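Local coordinates for protein 3-hydroxy-3-methylglutaryl-CoA lyase (Acinetobacter baumannii, PDB 6NDS) that binds coenzyme A and a zinc ion within a TIM-barrel fold of the HMGL-like lyase family, at residues V110-S114 / Q115-L119; L184-T188 / G189-P193. All blocks are in the same frame, centred on the assembly; numbering follows the deposited sequence.

Interaction 1: V110-S114 / Q115-L119; sequences VLSAS and QTHNL
The imidazole of H117 presents its edge to S112: OG lies in the ring plane 2.6 Å from ND1, in a hydrogen bond whose donor could be either group. A first torsion of -57° turns OG beside the serine's own backbone N, within bonding distance of ND1. That N-H is used by the next residue of the helix, since S112 N donates almost straight (165°) to N118 OD1 at 2.8 Å, approaching obliquely to the amide plane. One water links OG of S112 to OD1 of N118, closing a small polar cluster. ND2 of N118 is held by M124 O and S129 OG, which fixes the flip of the amide. At the bend, S114 is the N-cap of helix 115-122. With chi1 at 160°, OG swings beside the carbonyl carbon and accepts from H117 N at 3.0 Å, while S114 O receives N118 N at 2.9 Å. This strand-to-helix junction lies at the C-terminal end of a barrel strand. H117 is thus held at two points, its main-chain N by the S114 cap and its ring ND1 by S112, with its side chain about 6 Å, nearest atoms, from the bound coenzyme A.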
loop_
_atom_site.group_PDB
_atom_site.type_symbol
_atom_site.label_atom_id
_atom_site.label_comp_id
_atom_site.label_asym_id
_atom_site.label_seq_id
_atom_site.Cartn_x
_atom_site.Cartn_y
_atom_site.Cartn_z
ATOM N N VAL A 110 -6.839 -20.354 17.095
ATOM C CA VAL A 110 -6.485 -20.217 15.684
ATOM C C VAL A 110 -6.464 -21.577 14.996
ATOM O O VAL A 110 -5.828 -22.517 15.480
ATOM C CB VAL A 110 -5.120 -19.523 15.506
ATOM C CG1 VAL A 110 -4.755 -19.438 14.013
ATOM C CG2 VAL A 110 -5.136 -18.132 16.124
ATOM N N LEU A 111 -7.135 -21.665 13.849
ATOM C CA LEU A 111 -6.906 -22.742 12.893
ATOM C C LEU A 111 -6.973 -22.142 11.490
ATOM O O LEU A 111 -7.398 -20.997 11.306
ATOM C CB LEU A 111 -7.902 -23.900 13.075
ATOM C CG LEU A 111 -9.206 -23.886 12.275
ATOM C CD1 LEU A 111 -9.920 -25.234 12.434
ATOM C CD2 LEU A 111 -10.117 -22.732 12.683
ATOM N N SER A 112 -6.509 -22.900 10.495
ATOM C CA SER A 112 -6.521 -22.447 9.105
ATOM C C SER A 112 -7.657 -23.097 8.325
ATOM O O SER A 112 -7.978 -24.266 8.540
ATOM C CB SER A 112 -5.187 -22.762 8.418
ATOM O OG SER A 112 -4.109 -22.169 9.129
ATOM N N ALA A 113 -8.264 -22.335 7.403
ATOM C CA ALA A 113 -9.260 -22.922 6.511
ATOM C C ALA A 113 -8.637 -23.924 5.550
ATOM O O ALA A 113 -9.341 -24.788 5.018
ATOM C CB ALA A 113 -9.975 -21.825 5.712
ATOM N N SER A 114 -7.340 -23.797 5.298
ATOM C CA SER A 114 -6.604 -24.729 4.460
ATOM C C SER A 114 -6.136 -25.903 5.310
ATOM O O SER A 114 -5.413 -25.700 6.292
ATOM C CB SER A 114 -5.402 -24.028 3.833
ATOM O OG SER A 114 -4.433 -24.976 3.412
ATOM N N GLN A 115 -6.553 -27.118 4.943
ATOM C CA GLN A 115 -6.060 -28.294 5.656
ATOM C C GLN A 115 -4.539 -28.376 5.586
ATOM O O GLN A 115 -3.886 -28.717 6.578
ATOM C CB GLN A 115 -6.679 -29.565 5.085
ATOM C CG GLN A 115 -6.400 -30.793 5.935
ATOM C CD GLN A 115 -7.328 -30.895 7.126
ATOM O OE1 GLN A 115 -7.209 -30.142 8.090
ATOM N NE2 GLN A 115 -8.267 -31.833 7.062
ATOM N N THR A 116 -3.960 -28.081 4.417
ATOM C CA THR A 116 -2.507 -28.170 4.274
ATOM C C THR A 116 -1.806 -27.183 5.195
ATOM O O THR A 116 -0.819 -27.522 5.860
ATOM C CB THR A 116 -2.090 -27.911 2.827
ATOM O OG1 THR A 116 -2.711 -28.864 1.959
ATOM C CG2 THR A 116 -0.577 -28.009 2.697
ATOM N N HIS A 117 -2.295 -25.940 5.240
ATOM C CA HIS A 117 -1.679 -24.955 6.115
ATOM C C HIS A 117 -1.888 -25.299 7.588
ATOM O O HIS A 117 -0.993 -25.077 8.410
ATOM C CB HIS A 117 -2.227 -23.561 5.801
ATOM C CG HIS A 117 -1.503 -22.460 6.504
ATOM N ND1 HIS A 117 -1.945 -21.922 7.694
ATOM C CD2 HIS A 117 -0.367 -21.796 6.187
ATOM C CE1 HIS A 117 -1.107 -20.977 8.083
ATOM N NE2 HIS A 117 -0.145 -20.876 7.184
ATOM N N ASN A 118 -3.063 -25.825 7.951
ATOM C CA ASN A 118 -3.269 -26.204 9.347
ATOM C C ASN A 118 -2.309 -27.312 9.761
ATOM O O ASN A 118 -1.773 -27.296 10.876
ATOM C CB ASN A 118 -4.717 -26.639 9.584
ATOM C CG ASN A 118 -5.172 -26.354 11.008
ATOM O OD1 ASN A 118 -5.272 -25.193 11.417
ATOM N ND2 ASN A 118 -5.426 -27.407 11.774
ATOM N N LEU A 119 -2.082 -28.284 8.880
ATOM C CA LEU A 119 -1.109 -29.332 9.184
ATOM C C LEU A 119 0.308 -28.767 9.265
ATOM O O LEU A 119 1.082 -29.147 10.149
ATOM C CB LEU A 119 -1.192 -30.442 8.139
ATOM C CG LEU A 119 -2.427 -31.343 8.205
ATOM C CD1 LEU A 119 -2.591 -32.126 6.910
ATOM C CD2 LEU A 119 -2.325 -32.294 9.400
HETATM O O HOH W 1 -3.296 -23.011 11.548
#

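Interaction 2: L184-T188 / G189-P193. With ACT (acetate ion), chain E.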
loop_
_atom_site.group_PDB
_atom_site.type_symbol
_atom_site.label_atom_id
_atom_site.label_comp_id
_atom_site.label_asym_id
_atom_site.label_seq_id
_atom_site.Cartn_x
_atom_site.Cartn_y
_atom_site.Cartn_z
ATOM N N LEU A 184 -11.135 -13.012 10.736
ATOM C CA LEU A 184 -10.793 -13.550 9.424
ATOM C C LEU A 184 -9.418 -13.027 9.051
ATOM O O LEU A 184 -9.223 -11.808 8.942
ATOM C CB LEU A 184 -11.819 -13.149 8.366
ATOM C CG LEU A 184 -13.251 -13.518 8.703
ATOM C CD1 LEU A 184 -14.181 -13.013 7.592
ATOM C CD2 LEU A 184 -13.387 -15.032 8.894
ATOM N N ALA A 185 -8.475 -13.937 8.828
ATOM C CA ALA A 185 -7.087 -13.552 8.602
ATOM C C ALA A 185 -6.654 -13.873 7.176
ATOM O O ALA A 185 -6.857 -14.995 6.697
ATOM C CB ALA A 185 -6.171 -14.248 9.615
ATOM N N ASP A 186 -6.015 -12.888 6.526
ATOM C CA ASP A 186 -5.365 -13.047 5.215
ATOM C C ASP A 186 -3.873 -13.283 5.448
ATOM O O ASP A 186 -3.033 -12.385 5.328
ATOM C CB ASP A 186 -5.608 -11.810 4.360
ATOM C CG ASP A 186 -5.038 -11.946 2.976
ATOM O OD1 ASP A 186 -4.730 -13.085 2.580
ATOM O OD2 ASP A 186 -4.892 -10.918 2.284
ATOM N N THR A 187 -3.549 -14.543 5.738
ATOM C CA THR A 187 -2.246 -14.918 6.284
ATOM C C THR A 187 -1.082 -14.561 5.364
ATOM O O THR A 187 -0.022 -14.131 5.839
ATOM C CB THR A 187 -2.257 -16.414 6.571
ATOM O OG1 THR A 187 -3.405 -16.709 7.369
ATOM C CG2 THR A 187 -0.983 -16.840 7.311
ATOM N N THR A 188 -1.225 -14.767 4.052
ATOM C CA THR A 188 -0.136 -14.410 3.145
ATOM C C THR A 188 -0.549 -13.345 2.136
ATOM O O THR A 188 -0.011 -13.297 1.026
ATOM C CB THR A 188 0.419 -15.629 2.412
ATOM O OG1 THR A 188 -0.615 -16.232 1.626
ATOM C CG2 THR A 188 0.977 -16.636 3.405
ATOM N N GLY A 189 -1.477 -12.471 2.515
ATOM C CA GLY A 189 -1.756 -11.296 1.709
ATOM C C GLY A 189 -2.261 -11.626 0.321
ATOM O O GLY A 189 -1.779 -11.078 -0.677
ATOM N N MET A 190 -3.233 -12.534 0.248
ATOM C CA MET A 190 -3.812 -12.954 -1.018
ATOM C C MET A 190 -5.148 -12.285 -1.329
ATOM O O MET A 190 -5.664 -12.466 -2.443
ATOM C CB MET A 190 -3.971 -14.478 -1.024
ATOM C CG MET A 190 -2.602 -15.195 -0.962
ATOM S SD MET A 190 -2.739 -16.980 -0.823
ATOM C CE MET A 190 -3.236 -17.442 -2.478
ATOM N N ALA A 191 -5.708 -11.510 -0.399
ATOM C CA ALA A 191 -7.049 -10.953 -0.576
ATOM C C ALA A 191 -7.064 -9.758 -1.534
ATOM O O ALA A 191 -6.073 -9.038 -1.687
ATOM C CB ALA A 191 -7.632 -10.512 0.770
ATOM N N ASN A 192 -8.203 -9.556 -2.189
ATOM C CA ASN A 192 -8.446 -8.374 -3.006
ATOM C C ASN A 192 -9.746 -7.721 -2.556
ATOM O O ASN A 192 -10.583 -8.363 -1.917
ATOM C CB ASN A 192 -8.501 -8.716 -4.506
ATOM C CG ASN A 192 -9.747 -9.488 -4.891
ATOM O OD1 ASN A 192 -10.844 -8.921 -4.996
ATOM N ND2 ASN A 192 -9.584 -10.782 -5.141
ATOM N N PRO A 193 -9.940 -6.434 -2.870
ATOM C CA PRO A 193 -11.087 -5.705 -2.286
ATOM C C PRO A 193 -12.459 -6.251 -2.656
ATOM O O PRO A 193 -13.366 -6.200 -1.816
ATOM C CB PRO A 193 -10.896 -4.281 -2.822
ATOM C CG PRO A 193 -9.437 -4.169 -3.075
ATOM C CD PRO A 193 -8.950 -5.530 -3.485
HETATM C C ACT E . -13.305 -11.639 -6.983
HETATM O O ACT E . -12.557 -12.292 -6.200
HETATM O OXT ACT E . -14.530 -11.817 -7.244
HETATM C CH3 ACT E . -12.644 -10.448 -7.737
#
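D186 grips the backbone of M190 and A191 with both oxygens of its carboxylate, immediately beyond a type I beta turn from D186 to G189. This is the loop by which a TIM-barrel strand, 182-186, passes into its following helix, 193-203. OD1 takes M190 N on its syn lone pair at 2.8 Å, whereas OD2 is met by A191 N from above the carboxylate plane at 2.9 Å. An extended first torsion, with CG opposite the backbone N (chi1 -177°), carries the carboxylate to these two N-H groups that follow the turn, and they fix its rotation. The turn itself closes through G189 N and D186 O, a longer bond of 3.2 Å, and G189 takes a positive phi of 62° as the chain leaves it. Alongside, T188 and M190 run the same way, with OG1 3.3 Å from SD.

Further out, backbone bonds join D186 to H215, a zinc ligand, while T187, about 5 Å from the zinc ion by nearest side-chain atom, hydrogen-bonds through OG1 to T152 N and to a bound citric acid, probably from the crystallisation liquor. M190 O receives N306 ND2 of the second subunit, so the loop also takes part in the dimer interface. At its far end N192 is the helix N-cap: OD1 accepts from Q195 N, and ND2 makes a weak 3.5 Å hydrogen bond to O of an acetate ion.

From the N terminus, interaction 1 comes first, closing the bend between strand 106-112 and helix 115-122. The chain then runs through strand 145-151 and helix 164-176 before interaction 2 closes the loop between strand 182-186 and helix 193-203. The two are in series, neither nested nor crossed. In the parallel sheet, strand 145-151 separates their strands, and T152 just past its end serves both, its OG1 turned to S114 N on the side of interaction 1. Their centres are 14 Å apart, yet they meet where H117 NE2 packs 4.1 Å from T187 CG2, one contact nearer the coenzyme A, the other nearer the zinc ion. A251 touches both H117 and T188.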